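Side-chain contacts in uncharacterized protein (Bacteroides ovatus, PDB 4FXT), which is of unknown function but belongs to the DUF3823 family, joining a probable transthyretin-like N-terminal domain to a probable E-set-like C-terminal domain: residues I80-R85 and Q90-T95; I43-Y46 and S52-V55; A125-V130 and V155-E160; V21-G26 and N69-R74; N110-R115 and I197-K202. All coordinates share one frame; numbering follows the deposited sequence.

From the N terminus, contact 4 opens first: residues 21-26 pair with residues 69-74, closing a long loop through the N-terminal domain where it meets the C-terminal one. Contact 2 lies wholly within that loop and joins two sheets through strands 43-46 and 52-58. Contact 1 follows with a short loop, bringing residues 80-85 to 90-95; it touches contact 2 through Gln90 and Tyr53, and contact 4 through Val94 and Trp72. In the C-terminal domain contact 5 spans the widest loop, from residues 110-115 to the C-terminal residues 197-202, and encloses contact 3, which ties strand 127-135 to the crossing between the two sheets. No two loops cross.

Contact 1. Residues I80-R85 and Q90-T95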
# COMPACT_ATOMS: atom_id res chain seq x y z
N ILE A 80 -11.38 -14.50 8.76
CA ILE A 80 -11.26 -13.72 9.99
C ILE A 80 -12.66 -13.43 10.46
O ILE A 80 -13.43 -12.79 9.74
CB ILE A 80 -10.39 -12.43 9.81
CG1 ILE A 80 -8.92 -12.81 9.57
CG2 ILE A 80 -10.49 -11.53 11.04
CD1 ILE A 80 -8.00 -11.69 9.28
N TYR A 81 -12.99 -13.92 11.65
CA TYR A 81 -14.32 -13.74 12.23
C TYR A 81 -14.36 -12.41 12.97
O TYR A 81 -13.50 -12.13 13.81
CB TYR A 81 -14.68 -14.92 13.13
CG TYR A 81 -14.68 -16.25 12.40
CD1 TYR A 81 -13.52 -17.02 12.29
CD2 TYR A 81 -15.84 -16.76 11.82
CE1 TYR A 81 -13.51 -18.23 11.61
CE2 TYR A 81 -15.85 -17.98 11.15
CZ TYR A 81 -14.68 -18.71 11.04
OH TYR A 81 -14.70 -19.92 10.37
N ILE A 82 -15.30 -11.55 12.56
CA ILE A 82 -15.51 -10.21 13.09
C ILE A 82 -16.91 -10.10 13.61
O ILE A 82 -17.86 -10.26 12.84
CB ILE A 82 -15.23 -9.13 11.99
CG1 ILE A 82 -13.85 -9.34 11.28
CG2 ILE A 82 -15.40 -7.70 12.53
CD1 ILE A 82 -13.59 -8.47 10.04
N THR A 83 -17.06 -9.79 14.90
CA THR A 83 -18.38 -9.58 15.48
C THR A 83 -18.57 -8.06 15.59
O THR A 83 -17.81 -7.38 16.29
CB THR A 83 -18.53 -10.36 16.79
OG1 THR A 83 -18.38 -11.75 16.49
CG2 THR A 83 -19.89 -10.17 17.43
N VAL A 84 -19.56 -7.53 14.86
CA VAL A 84 -19.84 -6.11 14.90
C VAL A 84 -21.14 -5.89 15.73
O VAL A 84 -22.22 -6.39 15.40
CB VAL A 84 -19.91 -5.46 13.49
CG1 VAL A 84 -20.86 -6.18 12.56
CG2 VAL A 84 -20.26 -3.99 13.56
N ARG A 85 -20.96 -5.19 16.84
CA ARG A 85 -21.97 -4.74 17.79
C ARG A 85 -21.65 -3.29 18.07
O ARG A 85 -20.75 -2.99 18.87
CB ARG A 85 -22.02 -5.64 19.04
N GLN A 90 -11.27 -3.23 13.68
CA GLN A 90 -10.42 -4.42 13.68
C GLN A 90 -9.42 -4.36 12.53
O GLN A 90 -9.78 -4.26 11.36
CB GLN A 90 -11.26 -5.71 13.61
CG GLN A 90 -10.43 -6.99 13.79
CD GLN A 90 -11.27 -8.23 13.99
OE1 GLN A 90 -12.42 -8.19 14.45
NE2 GLN A 90 -10.65 -9.38 13.77
N ASP A 91 -8.13 -4.42 12.88
CA ASP A 91 -7.08 -4.42 11.88
C ASP A 91 -6.98 -5.83 11.28
O ASP A 91 -7.24 -6.81 11.98
CB ASP A 91 -5.75 -3.95 12.49
CG ASP A 91 -5.71 -2.47 12.93
OD1 ASP A 91 -6.58 -1.69 12.48
OD2 ASP A 91 -4.77 -2.09 13.68
N ILE A 92 -6.67 -5.91 9.98
CA ILE A 92 -6.59 -7.18 9.26
C ILE A 92 -5.12 -7.50 8.98
O ILE A 92 -4.51 -6.86 8.13
CB ILE A 92 -7.44 -7.20 7.96
CG1 ILE A 92 -8.91 -6.78 8.23
CG2 ILE A 92 -7.35 -8.53 7.22
CD1 ILE A 92 -9.71 -7.66 9.26
N PRO A 93 -4.55 -8.53 9.64
CA PRO A 93 -3.16 -8.87 9.35
C PRO A 93 -3.05 -9.46 7.95
O PRO A 93 -3.86 -10.33 7.53
CB PRO A 93 -2.80 -9.87 10.46
CG PRO A 93 -4.08 -10.48 10.85
CD PRO A 93 -5.13 -9.43 10.67
N VAL A 94 -2.12 -8.89 7.19
CA VAL A 94 -1.81 -9.33 5.84
C VAL A 94 -0.33 -9.74 5.84
O VAL A 94 0.41 -9.41 6.79
CB VAL A 94 -2.16 -8.30 4.74
CG1 VAL A 94 -3.65 -8.02 4.71
CG2 VAL A 94 -1.34 -7.00 4.87
N THR A 95 0.10 -10.49 4.80
CA THR A 95 1.49 -10.90 4.67
C THR A 95 1.91 -10.50 3.21
O THR A 95 1.64 -11.23 2.25
CB THR A 95 1.73 -12.40 5.05
OG1 THR A 95 1.15 -13.26 4.07
CG2 THR A 95 1.24 -12.75 6.48
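Ile80 and Ile82 present their side chains to the amide of Gln90 and to the aliphatic groups of Ile92 and Pro93. The glutamine chain is extended, with CG anti to the backbone N (chi1 -173°), which carries its amide out across both isoleucines. Gln90 NE2 lies 3.5 Å from Ile80 CG2, and Gln90 OE1 3.6 Å from Ile82 CG2; these are van der Waals contacts, and no hydrogen bond joins the two segments. Glutamine suits the place: its long aliphatic chain lets a partly exposed residue lay its amide over them. An alanine in place of Gln90 is likely to leave the CG2 methyls of Ile80 and Ile82 without this cover. Ile80 CD1 reaches Ile92 CG2 at 3.8 Å. The same Ile80 CD1 also meets the proline ring, 3.9 Å from Pro93 CD. In Ile92 the bend about chi2 (-59°) turns CD1 toward Ile82 CD1, 4.0 Å away. Beta-branched isoleucines suit both the extended backbone and this apolar junction. Strand 79-84 is the outermost strand of its antiparallel sheet and pairs with 60-68, whereas strand 88-93 runs parallel to 7-16 in the mixed sheet, so the contact joins two sheets.

Contact 2. Residues I43-Y46 and S52-V55; sequences IPVY and SYSV
Ile43 and Val45 meet Val55 and Tyr53 between two sheets of the N-terminal domain, a beta-sandwich arrangement consistent with its transthyretin-like family. Strand 43-46 is an outermost strand of the antiparallel sheet, strand 52-58 belongs to the mixed one, and the N-to-C directions of the two short strands make 143°, roughly antiparallel, with no hydrogen bond between them. Along the first segment, Ile43 comes first: its CG2 branch lies 4.1 Å from Val55 CG2. Ile43 also packs on Leu32 of the neighbouring strand 28-33. Pro44 has its CB directed away and meets the second segment through its backbone, with Pro44 O 4.0 Å from Val55 CG2. Val45 is the buried centre, and its two methyls divide the work. CG2 meets Val55 CG1 at 4.0 Å, the two side chains crossing at about a right angle. CG1, anti to the backbone N (chi1 179°), goes to the tyrosine ring and approaches it obliquely. Small branched residues suit this place because they fill the layer between sheets without long arms. An alanine at Val55 would probably leave Ile43 CG2 and Val45 CG2 without the methyls they meet and open a gap between the strands. Tyr46, whose CB points away, approaches through its carbonyl oxygen O, 3.8 Å from Tyr53 CB. Tyr53 packs on Leu10 of strand 7-16, and at the far end of its ring the hydroxyl OH donates a hydrogen bond to Gln90 O.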
# COMPACT_ATOMS: atom_id res chain seq x y z
N ILE A 43 -19.97 -8.80 0.63
CA ILE A 43 -19.88 -7.34 0.78
C ILE A 43 -18.44 -6.90 0.47
O ILE A 43 -17.52 -7.36 1.13
CB ILE A 43 -20.31 -6.87 2.20
CG1 ILE A 43 -21.72 -7.35 2.53
CG2 ILE A 43 -20.16 -5.35 2.35
CD1 ILE A 43 -22.20 -7.07 3.95
N PRO A 44 -18.22 -5.99 -0.51
CA PRO A 44 -16.83 -5.53 -0.76
C PRO A 44 -16.36 -4.54 0.32
O PRO A 44 -17.16 -3.83 0.90
CB PRO A 44 -16.92 -4.86 -2.13
CG PRO A 44 -18.38 -4.38 -2.22
CD PRO A 44 -19.21 -5.31 -1.38
N VAL A 45 -15.05 -4.50 0.56
CA VAL A 45 -14.40 -3.66 1.58
C VAL A 45 -13.16 -3.03 0.93
O VAL A 45 -12.04 -3.57 0.96
CB VAL A 45 -14.07 -4.43 2.90
CG1 VAL A 45 -13.40 -3.51 3.91
CG2 VAL A 45 -15.33 -5.05 3.52
N TYR A 46 -13.39 -1.86 0.35
CA TYR A 46 -12.45 -1.12 -0.45
C TYR A 46 -11.39 -0.42 0.45
O TYR A 46 -11.70 0.38 1.35
CB TYR A 46 -13.19 -0.11 -1.32
CG TYR A 46 -14.26 -0.75 -2.19
CD1 TYR A 46 -13.91 -1.50 -3.31
CD2 TYR A 46 -15.62 -0.57 -1.92
CE1 TYR A 46 -14.89 -2.05 -4.15
CE2 TYR A 46 -16.60 -1.13 -2.74
CZ TYR A 46 -16.23 -1.86 -3.86
OH TYR A 46 -17.16 -2.44 -4.69
N SER A 52 -5.83 1.75 4.99
CA SER A 52 -7.00 1.73 5.87
C SER A 52 -8.30 1.40 5.08
O SER A 52 -8.32 1.54 3.85
CB SER A 52 -7.15 3.06 6.60
OG SER A 52 -7.44 4.09 5.67
N TYR A 53 -9.36 0.98 5.78
CA TYR A 53 -10.66 0.72 5.20
C TYR A 53 -11.78 1.14 6.18
O TYR A 53 -11.55 1.26 7.40
CB TYR A 53 -10.78 -0.76 4.85
CG TYR A 53 -10.96 -1.65 6.07
CD1 TYR A 53 -12.23 -1.91 6.59
CD2 TYR A 53 -9.86 -2.22 6.72
CE1 TYR A 53 -12.40 -2.70 7.72
CE2 TYR A 53 -10.02 -3.01 7.85
CZ TYR A 53 -11.30 -3.24 8.36
OH TYR A 53 -11.49 -4.03 9.46
N SER A 54 -13.00 1.35 5.64
CA SER A 54 -14.25 1.66 6.37
C SER A 54 -15.38 1.14 5.56
O SER A 54 -15.33 1.25 4.33
CB SER A 54 -14.41 3.15 6.66
OG SER A 54 -14.64 3.88 5.46
N VAL A 55 -16.38 0.53 6.23
CA VAL A 55 -17.53 -0.08 5.57
C VAL A 55 -18.69 -0.01 6.54
O VAL A 55 -18.49 -0.33 7.72
CB VAL A 55 -17.22 -1.54 5.07
CG1 VAL A 55 -16.69 -2.46 6.18
CG2 VAL A 55 -18.39 -2.16 4.32

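Contact 3. Residues A125-V130 and V155-E160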
# COMPACT_ATOMS: atom_id res chain seq x y z
N ALA A 125 8.25 -15.80 -3.46
CA ALA A 125 8.09 -14.64 -4.35
C ALA A 125 9.41 -14.18 -4.95
O ALA A 125 10.46 -14.34 -4.35
CB ALA A 125 7.47 -13.48 -3.59
N ASN A 126 9.32 -13.57 -6.15
CA ASN A 126 10.47 -13.05 -6.88
C ASN A 126 10.19 -11.63 -7.29
O ASN A 126 9.09 -11.30 -7.75
CB ASN A 126 10.77 -13.93 -8.08
CG ASN A 126 11.18 -15.33 -7.71
OD1 ASN A 126 10.56 -16.29 -8.15
ND2 ASN A 126 12.16 -15.49 -6.81
N MSE A 127 11.18 -10.77 -7.08
CA MSE A 127 11.12 -9.32 -7.30
C MSE A 127 11.13 -9.03 -8.80
O MSE A 127 11.96 -9.58 -9.53
CB MSE A 127 12.32 -8.68 -6.58
CG MSE A 127 12.57 -7.24 -6.90
SE MSE A 127 13.75 -6.33 -5.62
CE MSE A 127 15.33 -7.61 -5.39
N GLU A 128 10.15 -8.18 -9.26
CA GLU A 128 10.05 -7.78 -10.69
C GLU A 128 10.62 -6.41 -10.93
O GLU A 128 11.32 -6.20 -11.93
CB GLU A 128 8.62 -7.80 -11.24
CG GLU A 128 8.00 -9.18 -11.42
CD GLU A 128 6.65 -9.16 -12.14
OE1 GLU A 128 6.19 -8.04 -12.48
OE2 GLU A 128 6.08 -10.24 -12.41
N ASN A 129 10.31 -5.47 -10.02
CA ASN A 129 10.76 -4.08 -10.13
C ASN A 129 10.61 -3.34 -8.83
O ASN A 129 9.75 -3.67 -8.00
CB ASN A 129 9.96 -3.32 -11.23
CG ASN A 129 10.47 -1.95 -11.56
OD1 ASN A 129 11.65 -1.76 -11.88
ND2 ASN A 129 9.57 -0.97 -11.59
N VAL A 130 11.43 -2.30 -8.68
CA VAL A 130 11.33 -1.32 -7.62
C VAL A 130 11.19 0.03 -8.32
O VAL A 130 11.95 0.30 -9.24
CB VAL A 130 12.47 -1.37 -6.61
CG1 VAL A 130 12.30 -0.30 -5.53
CG2 VAL A 130 12.55 -2.76 -5.98
N VAL A 155 17.61 -4.95 -6.17
CA VAL A 155 17.82 -4.03 -5.05
C VAL A 155 18.12 -4.89 -3.79
O VAL A 155 17.41 -5.85 -3.54
CB VAL A 155 16.61 -3.07 -4.85
CG1 VAL A 155 16.82 -2.15 -3.64
CG2 VAL A 155 16.34 -2.25 -6.11
N SER A 156 19.20 -4.55 -3.04
CA SER A 156 19.55 -5.27 -1.81
C SER A 156 18.39 -5.17 -0.77
O SER A 156 17.60 -4.20 -0.74
CB SER A 156 20.85 -4.75 -1.23
OG SER A 156 20.84 -3.36 -0.98
N LEU A 157 18.26 -6.23 -0.00
CA LEU A 157 17.21 -6.43 0.99
C LEU A 157 17.67 -6.14 2.41
O LEU A 157 18.87 -6.14 2.70
CB LEU A 157 16.77 -7.90 0.90
CG LEU A 157 15.65 -8.28 -0.07
CD1 LEU A 157 15.68 -7.51 -1.38
CD2 LEU A 157 15.66 -9.77 -0.30
N ASP A 158 16.68 -5.92 3.31
CA ASP A 158 16.81 -5.73 4.76
C ASP A 158 17.92 -4.68 5.12
O ASP A 158 18.65 -4.83 6.11
CB ASP A 158 17.12 -7.08 5.44
CG ASP A 158 16.21 -8.26 5.12
OD1 ASP A 158 15.12 -8.03 4.55
OD2 ASP A 158 16.58 -9.40 5.45
N GLN A 159 18.02 -3.62 4.30
CA GLN A 159 19.01 -2.54 4.44
C GLN A 159 18.56 -1.33 3.66
O GLN A 159 17.80 -1.46 2.68
CB GLN A 159 20.42 -2.98 3.98
CG GLN A 159 20.53 -3.32 2.49
CD GLN A 159 21.84 -3.98 2.19
OE1 GLN A 159 22.87 -3.33 2.03
NE2 GLN A 159 21.82 -5.28 2.13
N GLU A 160 19.01 -0.15 4.11
CA GLU A 160 18.67 1.09 3.47
C GLU A 160 19.35 1.20 2.10
O GLU A 160 20.52 0.82 1.93
CB GLU A 160 19.07 2.30 4.35
CG GLU A 160 18.62 3.63 3.79
CD GLU A 160 19.18 4.84 4.49
OE1 GLU A 160 18.59 5.29 5.50
OE2 GLU A 160 20.20 5.39 3.99
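Met127, present as selenomethionine, and Val130 close on Val155, with Leu157 at the margin. The side chains that pack are all apolar, though one methyl also meets a backbone oxygen. Val130 CG2 meets Val155 CG2 at 3.8 Å, the two valines crossing at about a right angle, and both also rest on Ile118 of strand 111-120. The Met127 chain runs extended toward residues 155-160 and then bends at its last torsion (chi3 47°), which swings CE over the second segment. Met127 CE lies 3.3 Å from Val155 O and 4.0 Å from Leu157 CD1, while Met127 SE is 4.4 Å from Val155 CB. A methionine suits this place, since its long chain lets a residue further back on the strand reach Val155 O and Leu157, and it packs against Phe98 as well. Within strand 127-135, Glu128 and Asn129 both pair with Lys184 in a classic beta bulge, and Met127 and Val130, three positions apart, both point toward residues 155-160. Those residues belong to the connection by which the chain passes from one sheet of the C-terminal domain to the other, a sandwich consistent with its E-set family. Asn129, buried and with its CB directed away, has its amide held by Gly152 N and Tyr191 OH. Beyond Leu157 the contact gives way to solvent: Asp158 and Gln159 are exposed, and Gln159 NE2 donates back to Leu157 O within the loop, at 3.1 Å with a fairly straight N-H...O angle of 160°. Exposed Glu128 forms a salt bridge with Lys184.

Contact 4. Residues V21-G26 and N69-R74; sequences VGVRSG and NAPWER
Trp72 and Val23 have the most surface buried here, and each takes one partner from the opposite loop. The tryptophan receives Val21 at the edge of its ring: Val21 CG1 lies near the ring plane, 3.9 Å from Trp72 CZ3. One face of the indole is occupied from within its own loop, by Ala70 CB, 3.3 Å above the plane, offset toward the rim. With CG between the backbone N and the carbonyl carbon (chi1 49°), the ring is folded back toward the loop that carries it. Flat and broad, the indole can serve Val21 at its edge and still pack on Val94 and Ala14. The two loops belong to the N-terminal domain, a beta-sandwich consistent with its transthyretin-like family, and lie where it meets the C-terminal one: Val21 and Pro71 both touch Cys192, and Val23 O accepts a hydrogen bond from Arg180 NH2. Val23 sets its CG2 methyl against the proline ring, 3.5 Å from Pro71 CD, crossing it at about a right angle. A compact valine and a rigid proline suit such a buried crossing, having few torsions to fix. Next to Val23, Arg24 forms a salt bridge with Glu190 of the other domain.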
# COMPACT_ATOMS: atom_id res chain seq x y z
N VAL A 21 -0.07 -1.31 5.55
CA VAL A 21 0.53 -1.70 4.27
C VAL A 21 0.01 -0.78 3.16
O VAL A 21 -1.18 -0.82 2.82
CB VAL A 21 0.28 -3.19 3.93
CG1 VAL A 21 0.89 -3.55 2.59
CG2 VAL A 21 0.87 -4.09 5.00
N GLY A 22 0.92 -0.02 2.57
CA GLY A 22 0.60 0.91 1.49
C GLY A 22 0.17 0.19 0.23
O GLY A 22 0.74 -0.84 -0.14
N VAL A 23 -0.88 0.72 -0.41
CA VAL A 23 -1.30 0.06 -1.63
C VAL A 23 -1.78 1.14 -2.62
O VAL A 23 -1.79 2.32 -2.26
CB VAL A 23 -2.36 -1.00 -1.29
CG1 VAL A 23 -3.71 -0.37 -0.96
CG2 VAL A 23 -2.49 -1.97 -2.43
N ARG A 24 -2.10 0.74 -3.88
CA ARG A 24 -2.60 1.68 -4.88
C ARG A 24 -4.12 1.94 -4.64
O ARG A 24 -4.89 1.00 -4.44
CB ARG A 24 -2.32 1.17 -6.30
CG ARG A 24 -2.85 2.10 -7.39
CD ARG A 24 -2.56 1.65 -8.80
NE ARG A 24 -3.26 0.41 -9.12
CZ ARG A 24 -4.47 0.34 -9.66
NH1 ARG A 24 -5.15 1.45 -9.95
NH2 ARG A 24 -5.02 -0.84 -9.92
N SER A 25 -4.53 3.23 -4.65
CA SER A 25 -5.92 3.61 -4.46
C SER A 25 -6.73 2.98 -5.57
O SER A 25 -6.31 3.03 -6.72
CB SER A 25 -6.09 5.13 -4.41
OG SER A 25 -7.43 5.52 -4.10
N GLY A 26 -7.83 2.33 -5.18
CA GLY A 26 -8.76 1.62 -6.04
C GLY A 26 -8.26 0.31 -6.61
O GLY A 26 -8.65 -0.05 -7.72
N ASN A 69 -6.55 -8.49 -6.23
CA ASN A 69 -5.22 -8.33 -6.79
C ASN A 69 -4.26 -7.70 -5.79
O ASN A 69 -3.12 -7.39 -6.17
CB ASN A 69 -5.30 -7.46 -8.03
CG ASN A 69 -6.14 -8.07 -9.12
OD1 ASN A 69 -5.91 -9.19 -9.60
ND2 ASN A 69 -7.07 -7.29 -9.58
N ALA A 70 -4.68 -7.59 -4.51
CA ALA A 70 -3.87 -7.02 -3.42
C ALA A 70 -2.41 -7.60 -3.38
O ALA A 70 -2.22 -8.81 -3.62
CB ALA A 70 -4.55 -7.28 -2.09
N PRO A 71 -1.39 -6.75 -3.08
CA PRO A 71 -0.00 -7.24 -3.09
C PRO A 71 0.41 -8.02 -1.81
O PRO A 71 1.56 -7.91 -1.33
CB PRO A 71 0.80 -5.96 -3.21
CG PRO A 71 -0.04 -4.92 -2.50
CD PRO A 71 -1.46 -5.30 -2.83
N TRP A 72 -0.47 -8.90 -1.35
CA TRP A 72 -0.20 -9.77 -0.22
C TRP A 72 -0.83 -11.14 -0.44
O TRP A 72 -1.64 -11.28 -1.37
CB TRP A 72 -0.70 -9.16 1.09
CG TRP A 72 -2.11 -8.65 1.07
CD1 TRP A 72 -3.26 -9.38 1.09
CD2 TRP A 72 -2.50 -7.27 1.19
NE1 TRP A 72 -4.35 -8.54 1.10
CE2 TRP A 72 -3.91 -7.24 1.19
CE3 TRP A 72 -1.80 -6.05 1.27
CZ2 TRP A 72 -4.63 -6.04 1.28
CZ3 TRP A 72 -2.51 -4.87 1.32
CH2 TRP A 72 -3.91 -4.86 1.35
N GLU A 73 -0.45 -12.14 0.39
CA GLU A 73 -1.03 -13.47 0.31
C GLU A 73 -2.53 -13.40 0.51
O GLU A 73 -3.00 -12.70 1.42
CB GLU A 73 -0.40 -14.42 1.32
CG GLU A 73 1.03 -14.81 1.03
CD GLU A 73 1.58 -15.90 1.93
OE1 GLU A 73 1.17 -15.99 3.11
OE2 GLU A 73 2.42 -16.68 1.43
N ARG A 74 -3.26 -14.11 -0.35
CA ARG A 74 -4.72 -14.15 -0.36
C ARG A 74 -5.22 -15.61 -0.22
O ARG A 74 -5.75 -16.16 -1.20
CB ARG A 74 -5.23 -13.49 -1.66
CG ARG A 74 -4.95 -11.99 -1.75
CD ARG A 74 -4.65 -11.54 -3.17
NE ARG A 74 -3.34 -12.00 -3.60
CZ ARG A 74 -2.84 -11.84 -4.82
NH1 ARG A 74 -3.55 -11.25 -5.77
NH2 ARG A 74 -1.63 -12.30 -5.12

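Contact 5. Residues N110-R115 and I197-K202; sequences NKITAR and IKVALK
Thr113 OG1, the hydroxyl beside the Ile112 that reaches Val199 and Leu201, is gripped by two side chains: Asn108 ND2 donates to it, and Glu164 OE2 is its second partner. A buried threonine suits this place, its hydroxyl being provided for by the strands that flank it in the sheet. Ile112 points the other way, toward the other sheet. Its CG1 branch stands anti to the carbonyl carbon (chi1 -57°), and the turn at chi2 (-66°) then sets CD1 against both partners. Ile112 CD1 meets Val199 CG1 at 3.8 Å, the two side chains reaching toward each other tip to tip. The same Ile112 CD1 lies 4.0 Å from Leu201 CD2, and here the chains cross at about a right angle. Leu201 follows the end of strand 192-200; it does not head straight for Ile112, yet its longer chain brings CD2 close. Around this junction Val199 packs on Phe105 and Leu177, and Ile167 touches both Ile112 and Leu201. Strand 111-120 is the middle strand of a three-stranded sheet, and 192-200 is an outermost strand of the other, so the contact bridges the two sheets of what is probably an E-set-like sandwich near the C terminus. With no hydrogen bond or charge pair across it, the junction rests on the burial of methyl groups, whereas the polar bonds of Thr113 stay within its own sheet.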
# COMPACT_ATOMS: atom_id res chain seq x y z
N ASN A 110 17.64 19.58 -8.26
CA ASN A 110 16.51 19.27 -9.16
C ASN A 110 16.10 17.81 -8.96
O ASN A 110 15.44 17.22 -9.84
CB ASN A 110 16.89 19.54 -10.63
CG ASN A 110 18.02 18.66 -11.18
OD1 ASN A 110 18.99 18.30 -10.48
ND2 ASN A 110 17.96 18.34 -12.47
N LYS A 111 16.51 17.21 -7.83
CA LYS A 111 16.25 15.79 -7.57
C LYS A 111 15.61 15.58 -6.19
O LYS A 111 15.63 16.45 -5.32
CB LYS A 111 17.58 14.99 -7.67
CG LYS A 111 18.05 14.88 -9.12
CD LYS A 111 19.35 14.15 -9.36
CE LYS A 111 19.62 13.97 -10.85
NZ LYS A 111 19.73 15.26 -11.59
N ILE A 112 14.98 14.41 -6.05
CA ILE A 112 14.37 13.94 -4.81
C ILE A 112 15.18 12.72 -4.39
O ILE A 112 15.22 11.72 -5.11
CB ILE A 112 12.84 13.65 -4.90
CG1 ILE A 112 12.01 14.87 -5.34
CG2 ILE A 112 12.32 13.06 -3.58
CD1 ILE A 112 11.97 16.09 -4.38
N THR A 113 15.86 12.83 -3.25
CA THR A 113 16.65 11.73 -2.73
C THR A 113 15.73 10.84 -1.90
O THR A 113 15.18 11.27 -0.88
CB THR A 113 17.84 12.26 -1.92
OG1 THR A 113 18.57 13.20 -2.70
CG2 THR A 113 18.75 11.15 -1.45
N ALA A 114 15.54 9.60 -2.36
CA ALA A 114 14.72 8.61 -1.69
C ALA A 114 15.59 7.61 -0.94
O ALA A 114 16.53 7.06 -1.51
CB ALA A 114 13.84 7.88 -2.70
N ARG A 115 15.27 7.40 0.35
CA ARG A 115 15.92 6.40 1.21
C ARG A 115 14.84 5.42 1.66
O ARG A 115 13.75 5.84 2.05
CB ARG A 115 16.66 7.04 2.38
CG ARG A 115 17.75 7.97 1.88
CD ARG A 115 18.47 8.69 2.99
NE ARG A 115 19.17 9.85 2.47
CZ ARG A 115 20.42 9.84 1.99
NH1 ARG A 115 21.12 8.71 1.98
NH2 ARG A 115 20.97 10.96 1.54
N ILE A 197 4.27 10.43 0.80
CA ILE A 197 4.87 11.45 1.65
C ILE A 197 5.02 12.76 0.90
O ILE A 197 5.62 12.82 -0.18
CB ILE A 197 6.26 10.93 2.14
CG1 ILE A 197 6.07 9.61 2.94
CG2 ILE A 197 7.00 12.01 2.97
CD1 ILE A 197 7.31 8.97 3.37
N LYS A 198 4.52 13.83 1.54
CA LYS A 198 4.65 15.19 1.03
C LYS A 198 6.10 15.65 1.15
O LYS A 198 6.74 15.44 2.19
CB LYS A 198 3.72 16.16 1.75
CG LYS A 198 3.70 17.51 1.06
CD LYS A 198 3.26 18.70 1.90
CE LYS A 198 1.83 18.75 2.35
NZ LYS A 198 1.59 20.10 2.94
N VAL A 199 6.62 16.26 0.07
CA VAL A 199 7.99 16.76 -0.00
C VAL A 199 7.95 18.22 -0.39
O VAL A 199 7.49 18.52 -1.50
CB VAL A 199 8.86 15.93 -0.98
CG1 VAL A 199 10.31 16.42 -1.00
CG2 VAL A 199 8.81 14.45 -0.67
N ALA A 200 8.43 19.10 0.48
CA ALA A 200 8.46 20.53 0.20
C ALA A 200 9.44 20.84 -0.91
O ALA A 200 10.52 20.26 -0.94
CB ALA A 200 8.85 21.29 1.46
N LEU A 201 9.07 21.73 -1.83
CA LEU A 201 9.94 22.13 -2.95
C LEU A 201 10.34 23.60 -2.77
O LEU A 201 11.34 24.05 -3.33
CB LEU A 201 9.25 21.89 -4.30
CG LEU A 201 8.77 20.47 -4.59
CD1 LEU A 201 8.06 20.40 -5.89
CD2 LEU A 201 9.90 19.46 -4.57
N LYS A 202 9.57 24.31 -1.96
CA LYS A 202 9.76 25.72 -1.62
C LYS A 202 9.82 25.88 -0.09
O LYS A 202 8.94 25.32 0.61
CB LYS A 202 8.62 26.58 -2.23
CG LYS A 202 8.58 26.63 -3.76
CD LYS A 202 7.45 27.55 -4.26
CE LYS A 202 7.44 27.72 -5.76
NZ LYS A 202 6.32 28.61 -6.22
OXT LYS A 202 10.77 26.53 0.40